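Local coordinates for lipase (Rhizopus chinensis, PDB 6A0W), which probably hydrolyses the ester bonds of triacylglycerols as a secreted class 3 fungal lipase, with an N-terminal segment that regulates how tightly substrate is bound, at residues A99-Y104 with P162-I167; M120-T125 with H235-A240; Q157-P162 with E189-P194; C204-N209 with Y243-V248. One frame throughout, in Å; residues are numbered along the deposited sequence.

Interaction 1. Residues A99-Y104 with P162-I167; sequences AQKTIY and PDYKVI
Ile103 and Val166 pair at the middle of a parallel strand ladder, with Thr102 opposite Lys165 and Tyr104 opposite Ile167. Three backbone bonds carry it. Lys165 N donates to Lys101 O (3.1 Å), Ile103 N to Lys165 O (2.8 Å) and Ile167 N to Ile103 O (3.0 Å). Longer CA-H...O contacts lie between them.

One charged pair lies before the strands begin. Lys101 NZ meets Asp163 OD2 at 3.0 Å in a salt bridge whose hydrogen bond is weak. The lysine chain bends at chi3 (111°) and crosses the aspartate at about a right angle.

The Tyr164 ring lies flat against the backbone of Lys101. Lys101 CA sits over the ring centre, 3.6 Å from the centroid, a CH-pi contact. The ring's OH reaches Asp98, which fixes its far end.

Apolar packing runs on both faces of the sheet. On the face of Thr102, Tyr104 and Ile167, Thr102 CG2 presses tightly on Ile167 CG1 (3.5 Å). CG2 also sits over the face of the Tyr104 ring. Thr102 OG1 donates to Gln100 O within its own segment and also touches Lys165 CE. On the Ile103 face, Ile103 CB meets Val166 CG2 at 4.2 Å.

A G1 beta bulge, with Lys101 and Thr102 across from Ser97, marks the turn from strand 90-97. The pairing itself joins two neighbouring parallel strands of the central sheet of the alpha/beta hydrolase fold.

Interaction 2. Residues M120-T125 with H235-A240; sequences MVFTFT and HVPPQA
Met120 and Phe122 belong to the loop just after helix 113-118, which probably forms the lid as in related fungal lipases. They rest on the loop of Val236, Pro237 and Pro238. The peptide bond before Pro237 is cis, so the chain turns sharply between Val236 and Pro237.

The contact between the two segments is wholly apolar. Phe122 carries most of it. Its ring takes Pro238 on one face: Pro238 CD lies 3.7 Å from the Phe122 ring centroid, 13° off the ring normal, a CH-pi contact. Pro237 comes in obliquely at the CD1 side, with Pro237 CB 3.6 Å from Phe122 CD1. The two prolines thus meet the ring at different places.

Met120 adds its sulfur. The chain leaves with CG opposite the backbone N (chi1 -178°) and stays extended as far as SD. Met120 SD then lies 3.9 Å from Pro237 CD and 4.1 Å from Val236 CG2.

Around the contact, Met120 also touches His136 of strand 134-136 and Phe139 of helix 137-160. The Phe122 carbonyl is held by Tyr243 OH. The proline loop runs between strands 223-228 and 248-252.

Interaction 3. Residues Q157-P162 with E189-P194; sequences QLTAYP and EKRLSP
Leu158 and Arg191 come closest in backbone, 8.3 Å between their CA atoms, where the last turn of helix 137-160 faces a type I beta turn from Glu189 to Leu192. Both segments lie where a helix of the alpha/beta hydrolase fold gives way to the next strand. The first leads from helix 137-160 into strand 165-171. The second leads from helix 173-188 into strand 197-202. The gap between the backbones is bridged by side chains.

Leu158 fills the buried part. Its CD2 is the touching branch. It meets Leu192 CG at 3.8 Å and Glu189 CD at 3.9 Å. The leucine also lies over one face of the Arg191 guanidinium, so the charged group has an apolar cover on that side.

Arg191 works through its edge. Its chain bends at chi3 (-66°), which turns the guanidinium back beside Glu189. The two form a side-on salt bridge within the turn. Arg191 NH2 binds Glu189 OE1 at 2.7 Å, and Arg191 NE binds Glu189 OE2 at 2.9 Å. The carboxylate is tilted against both donors. OE2 takes a further bond from Arg191 N on its anti lone pair. Three bonds from Arg191 hold the carboxylate; the two from NE and NH2 also fix the guanidinium plane. Gln155 adds to this from the helix: its NE2 bonds to Glu189 OE1, and its O accepts from Arg191 NH2.

The remaining amino group crosses to the helix. Arg191 NH1 donates to Thr159 OG1 at 2.8 Å, nearly straight (166°) and in the guanidinium plane.

Interaction 4. Residues C204-N209 with Y243-V248; sequences CPRVGN and YLHPGV
Arg206 runs between Tyr243 and His245, and each part of its side chain has a partner. CB comes first and lies 3.8 Å from Tyr243 CB. CG turns to the histidine. It stands over the centre of the imidazole, 3.5 Å from the His245 ring centroid and 13° off the normal, a CH-pi contact. CD returns to the tyrosine, with Arg206 CD 3.6 Å from Tyr243 CB. The chain is extended from CG to NE, and His245 NE2 lies over one face of the guanidinium. Arg206 NE forms a salt bridge with Glu267 OE2, and NH1 donates to Pro237 O. The guanidinium plane is turned 41° from that of His245, so the two are not stacked flat.

At the edge of the imidazole, His245 CE1 lies 3.4 Å from Cys204 O and also near Pro205 O, while its NE2 is bonded to Pro234 O.

Backbone atoms join the loops as well. Leu244 N donates to Gly208 O at 3.0 Å. A water takes the hydrogen of Val207 N (2.9 Å) and gives one to Leu244 O (2.8 Å).

The loop before helix 210-218 is thus tied to the one leading into strand 248-252. Glu267 also accepts from His245 N. Its carboxylate probably offsets the charge of the buried arginine, whose aliphatic part packs on the His245 ring and on Tyr243 CB.

From the N terminus, 99-104 opens interaction 1, 120-125 opens interaction 2 and 157-162 opens interaction 3. Pro162 is shared, and 162-167 then closes interaction 1, which crosses interaction 2 without touching it. Interactions 1 and 3 cross and touch: Leu158 and Leu192 pack against Ile103 and Val166. Segment 189-194 closes interaction 3, all within the span of interaction 2. Segment 204-209 opens interaction 4, 235-240 closes interaction 2 and 243-248 closes interaction 4, so these two cross; they also touch. Interaction 1 pairs two sheet strands; interaction 3 sets the end of helix 137-160 against the turn after helix 173-188. Interactions 2 and 4 join loops beyond the molecule's centre.

Interaction 1. Residues A99-Y104 with P162-I167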
loop_
_atom_site.group_PDB
_atom_site.type_symbol
_atom_site.label_atom_id
_atom_site.label_comp_id
_atom_site.label_asym_id
_atom_site.label_seq_id
_atom_site.Cartn_x
_atom_site.Cartn_y
_atom_site.Cartn_z
ATOM N N ALA A 99 13.041 11.526 15.665
ATOM C CA ALA A 99 13.896 12.283 14.731
ATOM C C ALA A 99 13.083 12.736 13.519
ATOM O O ALA A 99 13.264 13.852 13.095
ATOM C CB ALA A 99 15.051 11.427 14.309
ATOM N N GLN A 100 12.203 11.908 13.011
ATOM C CA GLN A 100 11.411 12.278 11.818
ATOM C C GLN A 100 10.045 12.815 12.237
ATOM O O GLN A 100 9.282 13.141 11.352
ATOM C CB GLN A 100 11.252 11.059 10.915
ATOM C CG GLN A 100 12.545 10.297 10.701
ATOM C CD GLN A 100 12.554 9.408 9.485
ATOM O OE1 GLN A 100 13.170 8.359 9.474
ATOM N NE2 GLN A 100 11.897 9.849 8.430
ATOM N N LYS A 101 9.772 12.890 13.530
ATOM C CA LYS A 101 8.467 13.350 14.068
ATOM C C LYS A 101 7.342 12.608 13.342
ATOM O O LYS A 101 6.439 13.257 12.853
ATOM C CB LYS A 101 8.346 14.867 13.940
ATOM C CG LYS A 101 9.252 15.656 14.868
ATOM C CD LYS A 101 9.132 17.144 14.707
ATOM C CE LYS A 101 8.488 17.818 15.898
ATOM N NZ LYS A 101 7.874 19.124 15.559
ATOM N N THR A 102 7.400 11.295 13.308
ATOM C CA THR A 102 6.411 10.502 12.556
ATOM C C THR A 102 5.931 9.313 13.387
ATOM O O THR A 102 6.737 8.724 14.096
ATOM C CB THR A 102 7.033 9.975 11.250
ATOM O OG1 THR A 102 7.460 11.034 10.409
ATOM C CG2 THR A 102 6.124 9.075 10.447
ATOM N N ILE A 103 4.653 9.040 13.328
ATOM C CA ILE A 103 4.090 7.800 13.909
ATOM C C ILE A 103 3.766 6.916 12.707
ATOM O O ILE A 103 2.968 7.330 11.877
ATOM C CB ILE A 103 2.839 8.072 14.754
ATOM C CG1 ILE A 103 3.143 8.982 15.943
ATOM C CG2 ILE A 103 2.218 6.764 15.183
ATOM C CD1 ILE A 103 1.958 9.730 16.456
ATOM N N TYR A 104 4.380 5.771 12.609
ATOM C CA TYR A 104 4.148 4.885 11.451
ATOM C C TYR A 104 3.150 3.791 11.813
ATOM O O TYR A 104 3.254 3.217 12.866
ATOM C CB TYR A 104 5.443 4.189 11.041
ATOM C CG TYR A 104 6.554 5.063 10.525
ATOM C CD1 TYR A 104 7.492 5.605 11.374
ATOM C CD2 TYR A 104 6.683 5.315 9.176
ATOM C CE1 TYR A 104 8.525 6.383 10.897
ATOM C CE2 TYR A 104 7.702 6.099 8.680
ATOM C CZ TYR A 104 8.633 6.626 9.546
ATOM O OH TYR A 104 9.634 7.401 9.057
ATOM N N PRO A 162 1.785 15.348 19.857
ATOM C CA PRO A 162 0.616 15.744 19.075
ATOM C C PRO A 162 0.980 16.522 17.840
ATOM O O PRO A 162 0.131 16.720 16.966
ATOM C CB PRO A 162 -0.198 16.619 20.046
ATOM C CG PRO A 162 0.789 17.076 21.070
ATOM C CD PRO A 162 1.748 15.917 21.215
ATOM N N ASP A 163 2.238 16.930 17.774
ATOM C CA ASP A 163 2.807 17.600 16.608
ATOM C C ASP A 163 3.345 16.616 15.552
ATOM O O ASP A 163 3.828 17.047 14.507
ATOM C CB ASP A 163 3.944 18.545 17.033
ATOM C CG ASP A 163 4.973 17.867 17.971
ATOM O OD1 ASP A 163 4.633 16.952 18.802
ATOM O OD2 ASP A 163 6.151 18.291 17.912
ATOM N N TYR A 164 3.320 15.314 15.805
ATOM C CA TYR A 164 3.914 14.369 14.840
ATOM C C TYR A 164 2.932 14.063 13.707
ATOM O O TYR A 164 1.716 14.089 13.889
ATOM C CB TYR A 164 4.335 13.064 15.516
ATOM C CG TYR A 164 5.608 13.095 16.350
ATOM C CD1 TYR A 164 6.058 14.248 16.947
ATOM C CD2 TYR A 164 6.278 11.900 16.636
ATOM C CE1 TYR A 164 7.195 14.238 17.759
ATOM C CE2 TYR A 164 7.391 11.874 17.448
ATOM C CZ TYR A 164 7.813 13.036 18.060
ATOM O OH TYR A 164 8.950 12.970 18.828
ATOM N N LYS A 165 3.435 13.710 12.529
ATOM C CA LYS A 165 2.527 13.251 11.489
ATOM C C LYS A 165 2.381 11.736 11.529
ATOM O O LYS A 165 3.252 11.047 12.012
ATOM C CB LYS A 165 3.034 13.674 10.127
ATOM C CG LYS A 165 4.296 12.976 9.719
ATOM C CD LYS A 165 4.750 13.540 8.391
ATOM C CE LYS A 165 6.144 13.053 8.062
ATOM N NZ LYS A 165 6.578 13.763 6.833
ATOM N N VAL A 166 1.277 11.245 10.996
ATOM C CA VAL A 166 1.016 9.836 10.900
ATOM C C VAL A 166 1.118 9.384 9.442
ATOM O O VAL A 166 0.444 9.928 8.546
ATOM C CB VAL A 166 -0.407 9.551 11.441
ATOM C CG1 VAL A 166 -0.796 8.110 11.228
ATOM C CG2 VAL A 166 -0.488 9.914 12.919
ATOM N N ILE A 167 1.988 8.395 9.215
ATOM C CA ILE A 167 2.194 7.793 7.911
ATOM C C ILE A 167 1.671 6.367 7.973
ATOM O O ILE A 167 2.089 5.585 8.821
ATOM C CB ILE A 167 3.715 7.696 7.594
ATOM C CG1 ILE A 167 4.373 9.079 7.448
ATOM C CG2 ILE A 167 3.950 6.863 6.349
ATOM C CD1 ILE A 167 4.025 9.872 6.200
#

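Interaction 2. Residues M120-T125 with H235-A240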
loop_
_atom_site.group_PDB
_atom_site.type_symbol
_atom_site.label_atom_id
_atom_site.label_comp_id
_atom_site.label_asym_id
_atom_site.label_seq_id
_atom_site.Cartn_x
_atom_site.Cartn_y
_atom_site.Cartn_z
ATOM N N MET A 120 -7.850 -15.238 -5.263
ATOM C CA MET A 120 -8.526 -14.078 -4.673
ATOM C C MET A 120 -9.982 -14.178 -5.126
ATOM O O MET A 120 -10.208 -14.455 -6.285
ATOM C CB MET A 120 -7.913 -12.767 -5.208
ATOM C CG MET A 120 -8.529 -11.512 -4.614
ATOM S SD MET A 120 -7.694 -10.023 -5.208
ATOM C CE MET A 120 -6.169 -10.149 -4.282
ATOM N N VAL A 121 -10.930 -13.825 -4.272
ATOM C CA VAL A 121 -12.320 -13.664 -4.701
ATOM C C VAL A 121 -12.743 -12.187 -4.622
ATOM O O VAL A 121 -12.372 -11.459 -3.699
ATOM C CB VAL A 121 -13.288 -14.530 -3.863
ATOM C CG1 VAL A 121 -12.855 -15.995 -3.860
ATOM C CG2 VAL A 121 -13.429 -14.033 -2.442
ATOM N N PHE A 122 -13.641 -11.808 -5.510
ATOM C CA PHE A 122 -13.908 -10.399 -5.801
ATOM C C PHE A 122 -15.111 -9.834 -5.070
ATOM O O PHE A 122 -15.345 -8.633 -5.109
ATOM C CB PHE A 122 -14.086 -10.191 -7.309
ATOM C CG PHE A 122 -12.942 -10.699 -8.128
ATOM C CD1 PHE A 122 -11.655 -10.747 -7.605
ATOM C CD2 PHE A 122 -13.165 -11.175 -9.396
ATOM C CE1 PHE A 122 -10.607 -11.242 -8.350
ATOM C CE2 PHE A 122 -12.130 -11.685 -10.144
ATOM C CZ PHE A 122 -10.845 -11.704 -9.634
ATOM N N THR A 123 -15.793 -10.670 -4.299
ATOM C CA THR A 123 -17.007 -10.269 -3.607
ATOM C C THR A 123 -16.826 -9.009 -2.749
ATOM O O THR A 123 -15.923 -8.923 -1.924
ATOM C CB THR A 123 -17.450 -11.410 -2.675
ATOM O OG1 THR A 123 -17.409 -12.622 -3.405
ATOM C CG2 THR A 123 -18.855 -11.214 -2.158
ATOM N N PHE A 124 -17.793 -8.110 -2.866
ATOM C CA PHE A 124 -17.884 -6.903 -2.073
ATOM C C PHE A 124 -18.642 -7.126 -0.789
ATOM O O PHE A 124 -19.505 -7.973 -0.735
ATOM C CB PHE A 124 -18.669 -5.859 -2.871
ATOM C CG PHE A 124 -17.883 -5.226 -3.973
ATOM C CD1 PHE A 124 -16.740 -4.498 -3.682
ATOM C CD2 PHE A 124 -18.334 -5.267 -5.283
ATOM C CE1 PHE A 124 -16.058 -3.834 -4.690
ATOM C CE2 PHE A 124 -17.645 -4.624 -6.291
ATOM C CZ PHE A 124 -16.519 -3.891 -5.985
ATOM N N THR A 125 -18.319 -6.346 0.228
ATOM C CA THR A 125 -19.174 -6.075 1.365
ATOM C C THR A 125 -19.449 -4.573 1.314
ATOM O O THR A 125 -18.609 -3.829 0.826
ATOM C CB THR A 125 -18.424 -6.288 2.692
ATOM O OG1 THR A 125 -17.868 -7.593 2.729
ATOM C CG2 THR A 125 -19.365 -6.112 3.887
ATOM N N HIS A 235 -3.448 -4.393 -10.638
ATOM C CA HIS A 235 -4.409 -4.610 -11.692
ATOM C C HIS A 235 -5.448 -5.655 -11.323
ATOM O O HIS A 235 -6.183 -6.102 -12.201
ATOM C CB HIS A 235 -3.682 -5.017 -12.990
ATOM C CG HIS A 235 -2.641 -4.029 -13.401
ATOM N ND1 HIS A 235 -2.980 -2.772 -13.861
ATOM C CD2 HIS A 235 -1.308 -3.997 -13.162
ATOM C CE1 HIS A 235 -1.872 -2.055 -14.004
ATOM N NE2 HIS A 235 -0.846 -2.761 -13.565
ATOM N N VAL A 236 -5.526 -6.026 -10.047
ATOM C CA VAL A 236 -6.613 -6.884 -9.578
ATOM C C VAL A 236 -7.174 -6.258 -8.298
ATOM O O VAL A 236 -6.454 -5.563 -7.581
ATOM C CB VAL A 236 -6.150 -8.331 -9.273
ATOM C CG1 VAL A 236 -5.465 -8.963 -10.458
ATOM C CG2 VAL A 236 -5.222 -8.350 -8.079
ATOM N N PRO A 237 -8.413 -6.584 -7.928
ATOM C CA PRO A 237 -9.407 -7.224 -8.780
ATOM C C PRO A 237 -9.740 -6.384 -9.999
ATOM O O PRO A 237 -9.445 -5.196 -10.022
ATOM C CB PRO A 237 -10.646 -7.266 -7.882
ATOM C CG PRO A 237 -10.146 -7.202 -6.499
ATOM C CD PRO A 237 -8.839 -6.481 -6.527
ATOM N N PRO A 238 -10.543 -6.916 -10.903
ATOM C CA PRO A 238 -10.736 -6.215 -12.179
ATOM C C PRO A 238 -11.657 -5.009 -12.069
ATOM O O PRO A 238 -12.663 -5.042 -11.358
ATOM C CB PRO A 238 -11.391 -7.290 -13.053
ATOM C CG PRO A 238 -11.010 -8.593 -12.401
ATOM C CD PRO A 238 -11.100 -8.274 -10.939
ATOM N N GLN A 239 -11.331 -3.938 -12.777
ATOM C CA GLN A 239 -12.304 -2.873 -12.999
ATOM C C GLN A 239 -13.685 -3.373 -13.457
ATOM O O GLN A 239 -14.703 -2.870 -13.000
ATOM C CB GLN A 239 -11.768 -1.897 -14.040
ATOM C CG GLN A 239 -11.419 -0.531 -13.517
ATOM C CD GLN A 239 -11.002 0.384 -14.642
ATOM O OE1 GLN A 239 -10.020 0.116 -15.324
ATOM N NE2 GLN A 239 -11.817 1.367 -14.920
ATOM N N ALA A 240 -13.721 -4.348 -14.357
ATOM C CA ALA A 240 -15.001 -4.850 -14.890
ATOM C C ALA A 240 -15.924 -5.412 -13.813
ATOM O O ALA A 240 -17.125 -5.409 -13.972
ATOM C CB ALA A 240 -14.762 -5.882 -15.984
#

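Interaction 3. Residues Q157-P162 with E189-P194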
loop_
_atom_site.group_PDB
_atom_site.type_symbol
_atom_site.label_atom_id
_atom_site.label_comp_id
_atom_site.label_asym_id
_atom_site.label_seq_id
_atom_site.Cartn_x
_atom_site.Cartn_y
_atom_site.Cartn_z
ATOM N N GLN A 157 -0.255 7.504 21.066
ATOM C CA GLN A 157 0.977 8.142 20.618
ATOM C C GLN A 157 0.761 9.597 20.159
ATOM O O GLN A 157 1.586 10.473 20.404
ATOM C CB GLN A 157 1.574 7.309 19.473
ATOM C CG GLN A 157 2.147 5.989 19.970
ATOM C CD GLN A 157 3.422 6.192 20.744
ATOM O OE1 GLN A 157 4.386 6.783 20.231
ATOM N NE2 GLN A 157 3.474 5.634 21.964
ATOM N N LEU A 158 -0.338 9.827 19.458
ATOM C CA LEU A 158 -0.650 11.145 18.986
ATOM C C LEU A 158 -0.968 12.080 20.162
ATOM O O LEU A 158 -0.418 13.195 20.226
ATOM C CB LEU A 158 -1.823 11.041 18.027
ATOM C CG LEU A 158 -2.194 12.225 17.144
ATOM C CD1 LEU A 158 -1.019 12.664 16.282
ATOM C CD2 LEU A 158 -3.363 11.807 16.275
ATOM N N THR A 159 -1.685 11.579 21.171
ATOM C CA THR A 159 -1.812 12.334 22.438
ATOM C C THR A 159 -0.472 12.697 23.053
ATOM O O THR A 159 -0.230 13.870 23.414
ATOM C CB THR A 159 -2.636 11.566 23.483
ATOM O OG1 THR A 159 -3.907 11.219 22.921
ATOM C CG2 THR A 159 -2.860 12.401 24.725
ATOM N N ALA A 160 0.454 11.746 23.060
ATOM C CA ALA A 160 1.754 12.011 23.644
ATOM C C ALA A 160 2.687 12.857 22.753
ATOM O O ALA A 160 3.653 13.471 23.237
ATOM C CB ALA A 160 2.414 10.704 24.049
ATOM N N TYR A 161 2.414 12.859 21.452
ATOM C CA TYR A 161 3.287 13.528 20.472
ATOM C C TYR A 161 2.435 14.246 19.447
ATOM O O TYR A 161 2.299 13.770 18.309
ATOM C CB TYR A 161 4.156 12.470 19.750
ATOM C CG TYR A 161 5.129 11.781 20.676
ATOM C CD1 TYR A 161 6.309 12.415 21.067
ATOM C CD2 TYR A 161 4.800 10.562 21.287
ATOM C CE1 TYR A 161 7.168 11.811 21.961
ATOM C CE2 TYR A 161 5.647 9.970 22.196
ATOM C CZ TYR A 161 6.828 10.597 22.532
ATOM O OH TYR A 161 7.729 9.957 23.366
ATOM N N PRO A 162 1.785 15.348 19.857
ATOM C CA PRO A 162 0.616 15.744 19.075
ATOM C C PRO A 162 0.980 16.522 17.840
ATOM O O PRO A 162 0.131 16.720 16.966
ATOM C CB PRO A 162 -0.198 16.619 20.046
ATOM C CG PRO A 162 0.789 17.076 21.070
ATOM C CD PRO A 162 1.748 15.917 21.215
ATOM N N GLU A 189 -10.577 9.768 14.130
ATOM C CA GLU A 189 -9.577 10.456 14.931
ATOM C C GLU A 189 -9.515 11.884 14.425
ATOM O O GLU A 189 -8.927 12.183 13.385
ATOM C CB GLU A 189 -8.237 9.746 14.791
ATOM C CG GLU A 189 -7.035 10.499 15.285
ATOM C CD GLU A 189 -7.170 10.942 16.737
ATOM O OE1 GLU A 189 -6.735 10.181 17.630
ATOM O OE2 GLU A 189 -7.603 12.093 16.969
ATOM N N LYS A 190 -10.164 12.774 15.158
ATOM C CA LYS A 190 -10.437 14.104 14.627
ATOM C C LYS A 190 -9.174 14.956 14.665
ATOM O O LYS A 190 -9.127 15.985 14.037
ATOM C CB LYS A 190 -11.564 14.788 15.409
ATOM C CG LYS A 190 -11.271 14.857 16.907
ATOM C CD LYS A 190 -11.591 16.203 17.547
ATOM C CE LYS A 190 -10.825 16.375 18.851
ATOM N NZ LYS A 190 -11.461 15.588 19.945
ATOM N N ARG A 191 -8.164 14.588 15.444
ATOM C CA ARG A 191 -6.915 15.308 15.381
ATOM C C ARG A 191 -6.121 15.119 14.070
ATOM O O ARG A 191 -5.125 15.807 13.847
ATOM C CB ARG A 191 -6.066 14.930 16.569
ATOM C CG ARG A 191 -6.739 15.327 17.893
ATOM C CD ARG A 191 -5.964 14.734 19.054
ATOM N NE ARG A 191 -6.034 13.271 19.058
ATOM C CZ ARG A 191 -5.462 12.493 19.969
ATOM N NH1 ARG A 191 -4.702 13.027 20.919
ATOM N NH2 ARG A 191 -5.558 11.173 19.849
ATOM N N LEU A 192 -6.560 14.196 13.216
ATOM C CA LEU A 192 -5.860 13.915 11.968
ATOM C C LEU A 192 -6.654 14.490 10.823
ATOM O O LEU A 192 -7.883 14.395 10.846
ATOM C CB LEU A 192 -5.654 12.416 11.760
ATOM C CG LEU A 192 -4.630 11.817 12.708
ATOM C CD1 LEU A 192 -4.704 10.297 12.640
ATOM C CD2 LEU A 192 -3.217 12.339 12.519
ATOM N N SER A 193 -5.933 14.947 9.792
ATOM C CA SER A 193 -6.515 15.554 8.580
ATOM C C SER A 193 -5.476 15.463 7.455
ATOM O O SER A 193 -4.356 15.010 7.720
ATOM C CB SER A 193 -6.814 17.041 8.833
ATOM O OG SER A 193 -5.610 17.772 8.995
ATOM N N PRO A 194 -5.741 16.110 6.299
ATOM C CA PRO A 194 -4.772 16.102 5.212
ATOM C C PRO A 194 -3.487 16.792 5.554
ATOM O O PRO A 194 -2.442 16.395 5.012
ATOM C CB PRO A 194 -5.479 16.842 4.087
ATOM C CG PRO A 194 -6.914 16.498 4.315
ATOM C CD PRO A 194 -7.061 16.528 5.807
#

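Interaction 4. Residues C204-N209 with Y243-V248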
loop_
_atom_site.group_PDB
_atom_site.type_symbol
_atom_site.label_atom_id
_atom_site.label_comp_id
_atom_site.label_asym_id
_atom_site.label_seq_id
_atom_site.Cartn_x
_atom_site.Cartn_y
_atom_site.Cartn_z
ATOM N N CYS A 204 -0.269 -2.050 -4.272
ATOM C CA CYS A 204 -1.628 -2.113 -3.726
ATOM C C CYS A 204 -2.656 -2.612 -4.739
ATOM O O CYS A 204 -2.753 -2.091 -5.865
ATOM C CB CYS A 204 -2.047 -0.744 -3.206
ATOM S SG CYS A 204 -3.516 -0.811 -2.127
ATOM N N PRO A 205 -3.400 -3.666 -4.389
ATOM C CA PRO A 205 -4.550 -4.023 -5.244
ATOM C C PRO A 205 -5.671 -2.975 -5.188
ATOM O O PRO A 205 -5.658 -2.057 -4.355
ATOM C CB PRO A 205 -5.075 -5.322 -4.605
ATOM C CG PRO A 205 -4.739 -5.140 -3.166
ATOM C CD PRO A 205 -3.384 -4.467 -3.149
ATOM N N ARG A 206 -6.610 -3.087 -6.120
ATOM C CA ARG A 206 -7.851 -2.335 -5.996
ATOM C C ARG A 206 -8.556 -2.809 -4.724
ATOM O O ARG A 206 -8.452 -3.990 -4.344
ATOM C CB ARG A 206 -8.740 -2.495 -7.226
ATOM C CG ARG A 206 -8.140 -1.879 -8.491
ATOM C CD ARG A 206 -9.127 -1.799 -9.636
ATOM N NE ARG A 206 -8.476 -1.310 -10.835
ATOM C CZ ARG A 206 -7.867 -2.067 -11.742
ATOM N NH1 ARG A 206 -7.871 -3.374 -11.644
ATOM N NH2 ARG A 206 -7.301 -1.514 -12.809
ATOM N N VAL A 207 -9.152 -1.844 -4.028
ATOM C CA VAL A 207 -9.734 -2.073 -2.727
ATOM C C VAL A 207 -11.258 -1.961 -2.666
ATOM O O VAL A 207 -11.906 -2.748 -1.960
ATOM C CB VAL A 207 -9.123 -1.123 -1.704
ATOM C CG1 VAL A 207 -9.843 -1.247 -0.373
ATOM C CG2 VAL A 207 -7.635 -1.410 -1.566
ATOM N N GLY A 208 -11.841 -1.012 -3.402
ATOM C CA GLY A 208 -13.285 -0.835 -3.401
ATOM C C GLY A 208 -13.867 -0.420 -4.731
ATOM O O GLY A 208 -13.137 -0.301 -5.696
ATOM N N ASN A 209 -15.162 -0.082 -4.737
ATOM C CA ASN A 209 -15.876 0.327 -5.954
ATOM C C ASN A 209 -15.746 1.818 -6.288
ATOM O O ASN A 209 -15.043 2.577 -5.594
ATOM C CB ASN A 209 -17.365 -0.077 -5.898
ATOM C CG ASN A 209 -18.180 0.737 -4.901
ATOM O OD1 ASN A 209 -17.659 1.366 -3.968
ATOM N ND2 ASN A 209 -19.491 0.647 -5.040
ATOM N N TYR A 243 -14.455 -2.368 -9.406
ATOM C CA TYR A 243 -13.382 -1.845 -8.565
ATOM C C TYR A 243 -12.767 -0.635 -9.275
ATOM O O TYR A 243 -12.730 -0.572 -10.519
ATOM C CB TYR A 243 -12.325 -2.938 -8.351
ATOM C CG TYR A 243 -12.686 -3.991 -7.286
ATOM C CD1 TYR A 243 -13.492 -5.094 -7.580
ATOM C CD2 TYR A 243 -12.314 -3.818 -5.975
ATOM C CE1 TYR A 243 -13.830 -6.024 -6.598
ATOM C CE2 TYR A 243 -12.630 -4.750 -4.994
ATOM C CZ TYR A 243 -13.394 -5.841 -5.304
ATOM O OH TYR A 243 -13.731 -6.683 -4.278
ATOM N N LEU A 244 -12.239 0.291 -8.480
ATOM C CA LEU A 244 -11.586 1.489 -9.028
ATOM C C LEU A 244 -10.559 2.035 -8.059
ATOM O O LEU A 244 -10.837 2.088 -6.874
ATOM C CB LEU A 244 -12.611 2.573 -9.337
ATOM C CG LEU A 244 -12.124 3.790 -10.124
ATOM C CD1 LEU A 244 -11.755 3.380 -11.543
ATOM C CD2 LEU A 244 -13.247 4.834 -10.140
ATOM N N HIS A 245 -9.336 2.310 -8.542
ATOM C CA HIS A 245 -8.307 2.958 -7.710
ATOM C C HIS A 245 -8.549 4.483 -7.603
ATOM O O HIS A 245 -8.404 5.209 -8.585
ATOM C CB HIS A 245 -6.909 2.801 -8.330
ATOM C CG HIS A 245 -6.292 1.443 -8.205
ATOM N ND1 HIS A 245 -5.915 0.905 -6.984
ATOM C CD2 HIS A 245 -5.735 0.649 -9.149
ATOM C CE1 HIS A 245 -5.240 -0.211 -7.190
ATOM N NE2 HIS A 245 -5.093 -0.378 -8.495
ATOM N N PRO A 246 -8.626 4.994 -6.382
ATOM C CA PRO A 246 -8.285 6.366 -6.103
ATOM C C PRO A 246 -6.798 6.523 -5.862
ATOM O O PRO A 246 -6.059 5.554 -5.929
ATOM C CB PRO A 246 -9.051 6.623 -4.814
ATOM C CG PRO A 246 -8.945 5.311 -4.112
ATOM C CD PRO A 246 -8.955 4.254 -5.152
ATOM N N GLY A 247 -6.369 7.721 -5.519
ATOM C CA GLY A 247 -4.969 7.966 -5.246
ATOM C C GLY A 247 -4.188 8.317 -6.510
ATOM O O GLY A 247 -4.697 8.320 -7.634
ATOM N N VAL A 248 -2.969 8.739 -6.272
ATOM C CA VAL A 248 -2.064 9.190 -7.299
ATOM C C VAL A 248 -0.996 8.100 -7.553
ATOM O O VAL A 248 -0.234 7.699 -6.648
ATOM C CB VAL A 248 -1.390 10.485 -6.819
ATOM C CG1 VAL A 248 -0.278 10.898 -7.798
ATOM C CG2 VAL A 248 -2.445 11.588 -6.622
HETATM O O HOH W 1 -9.937 0.930 -4.527
#